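Local atomic coordinates of acetylornithine aminotransferase (Aquifex aeolicus, PDB entry 2EH6), a protein that catalyses the pyridoxal-phosphate-dependent transamination of N(2)-acetyl-L-ornithine with 2-oxoglutarate in arginine biosynthesis. Residues A[58-63]-A[273-278]. Sequence-based numbering, arbitrary orientation.
Sequences EKLLHV and GNPLAC
The capped N-terminus of helix 275-308 packs here against the loop that leaves helix 47-59, with Pro275 of the helix's first turn set against the backbone of Leu60 and Leu61. No hydrogen bond joins the two segments; the fit rests on apolar carbons and carbonyl oxygens. Pro275 suits a first turn, where its missing N-H costs no helical bond, and its ring carbons rest against the two carbonyl oxygens of the loop: CD is 3.3 Å from Leu61 O, and CG 3.4 Å from Leu60 O, an oxygen whose hydrogen bond comes from Gln56 NE2. The branch point of Leu60 meets the same ring, CG to CG at 4.1 Å, while Trp71 of helix 70-81 touches both side chains. One residue further on, Leu276 brings its CD2 methyl to within 4.2 Å of CD2 of Leu61. Leucines suit these places because their branched ends pack closely without needing polar partners.

Asn274 is the N-cap. With CG lying between the backbone N and carbonyl carbon (chi1 66°), its side chain folds back over the helix start, and OD1 accepts from Ala277 N at 2.8 Å in a nearly straight bond (168°), the donor standing above the carbonyl plane. ND2 is held by Phe271 O, which fixes which end of the amide faces the helix. Replaced by alanine, this residue would probably leave Ala277 N without its side-chain acceptor and Phe271 O without the ND2 donor, so that the first turn could fray.

Asn274 CB also approaches the edge of the His62 ring, 4.3 Å from ND1. Histidine suits this place near Thr270, a residue that binds pyridoxal phosphate, because its NE2 can also bond to Gly36 O of the second subunit. Apolar packing thus joins the segments, while their polar side chains bond elsewhere: Asn274 within its own helix start and loop, His62 across the dimer interface.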
# COMPACT_ATOMS: atom_id res chain seq x y z
N GLU A 58 22.22 -1.35 -0.21
CA GLU A 58 23.41 -1.11 -1.02
C GLU A 58 23.36 -1.79 -2.38
O GLU A 58 24.04 -1.37 -3.32
CB GLU A 58 24.67 -1.61 -0.30
CG GLU A 58 25.00 -0.92 1.00
CD GLU A 58 26.23 -1.51 1.67
OE1 GLU A 58 27.30 -1.54 1.01
OE2 GLU A 58 26.14 -1.95 2.83
N LYS A 59 22.55 -2.84 -2.47
CA LYS A 59 22.44 -3.63 -3.70
C LYS A 59 21.26 -3.35 -4.61
O LYS A 59 21.43 -3.05 -5.79
CB LYS A 59 22.40 -5.12 -3.34
CG LYS A 59 23.64 -5.65 -2.65
CD LYS A 59 23.43 -7.09 -2.19
CE LYS A 59 23.03 -8.00 -3.34
NZ LYS A 59 22.73 -9.38 -2.87
N LEU A 60 20.05 -3.46 -4.07
CA LEU A 60 18.85 -3.28 -4.88
C LEU A 60 17.63 -2.97 -4.02
O LEU A 60 17.34 -3.68 -3.06
CB LEU A 60 18.61 -4.57 -5.66
CG LEU A 60 17.67 -4.60 -6.85
CD1 LEU A 60 18.16 -3.63 -7.91
CD2 LEU A 60 17.61 -6.03 -7.41
N LEU A 61 16.90 -1.92 -4.38
CA LEU A 61 15.70 -1.55 -3.63
C LEU A 61 14.41 -2.01 -4.31
O LEU A 61 13.47 -2.45 -3.65
CB LEU A 61 15.64 -0.03 -3.47
CG LEU A 61 16.68 0.67 -2.60
CD1 LEU A 61 16.44 2.18 -2.66
CD2 LEU A 61 16.58 0.18 -1.17
N HIS A 62 14.39 -1.90 -5.63
CA HIS A 62 13.19 -2.12 -6.45
C HIS A 62 13.54 -2.43 -7.90
O HIS A 62 14.37 -1.78 -8.53
CB HIS A 62 12.33 -0.85 -6.38
CG HIS A 62 11.18 -0.97 -7.34
ND1 HIS A 62 10.02 -1.60 -7.04
CD2 HIS A 62 11.09 -0.49 -8.65
CE1 HIS A 62 9.24 -1.48 -8.13
NE2 HIS A 62 9.86 -0.82 -9.12
N VAL A 63 12.92 -3.48 -8.48
CA VAL A 63 13.03 -3.68 -9.93
C VAL A 63 11.66 -3.76 -10.64
O VAL A 63 11.55 -3.64 -11.85
CB VAL A 63 13.82 -4.97 -10.17
CG1 VAL A 63 15.20 -4.88 -9.52
CG2 VAL A 63 13.06 -6.15 -9.60
N GLY A 273 6.35 -6.89 -3.28
CA GLY A 273 7.42 -7.88 -3.41
C GLY A 273 8.80 -7.36 -3.77
O GLY A 273 9.62 -8.10 -4.31
N ASN A 274 9.06 -6.10 -3.47
CA ASN A 274 10.35 -5.51 -3.77
C ASN A 274 11.38 -6.23 -2.88
O ASN A 274 11.03 -6.79 -1.84
CB ASN A 274 10.31 -4.01 -3.48
CG ASN A 274 10.12 -3.71 -2.02
OD1 ASN A 274 11.05 -3.83 -1.23
ND2 ASN A 274 8.89 -3.33 -1.64
N PRO A 275 12.66 -6.24 -3.28
CA PRO A 275 13.70 -6.92 -2.49
C PRO A 275 13.93 -6.42 -1.05
O PRO A 275 14.39 -7.19 -0.21
CB PRO A 275 14.94 -6.80 -3.37
CG PRO A 275 14.69 -5.54 -4.16
CD PRO A 275 13.23 -5.67 -4.51
N LEU A 276 13.60 -5.17 -0.77
CA LEU A 276 13.80 -4.65 0.58
C LEU A 276 12.77 -5.24 1.54
O LEU A 276 13.10 -5.70 2.63
CB LEU A 276 13.70 -3.12 0.58
CG LEU A 276 14.13 -2.44 1.88
CD1 LEU A 276 15.62 -2.67 2.09
CD2 LEU A 276 13.83 -0.96 1.81
N ALA A 277 11.51 -5.24 1.12
CA ALA A 277 10.43 -5.78 1.93
C ALA A 277 10.61 -7.29 2.14
O ALA A 277 10.40 -7.81 3.24
CB ALA A 277 9.08 -5.52 1.24
N CYS A 278 11.01 -7.98 1.08
CA CYS A 278 11.20 -9.42 1.18
C CYS A 278 12.40 -9.80 2.05
O CYS A 278 12.37 -10.82 2.73
CB CYS A 278 11.34 -10.03 -0.22
SG CYS A 278 9.77 -10.03 -1.16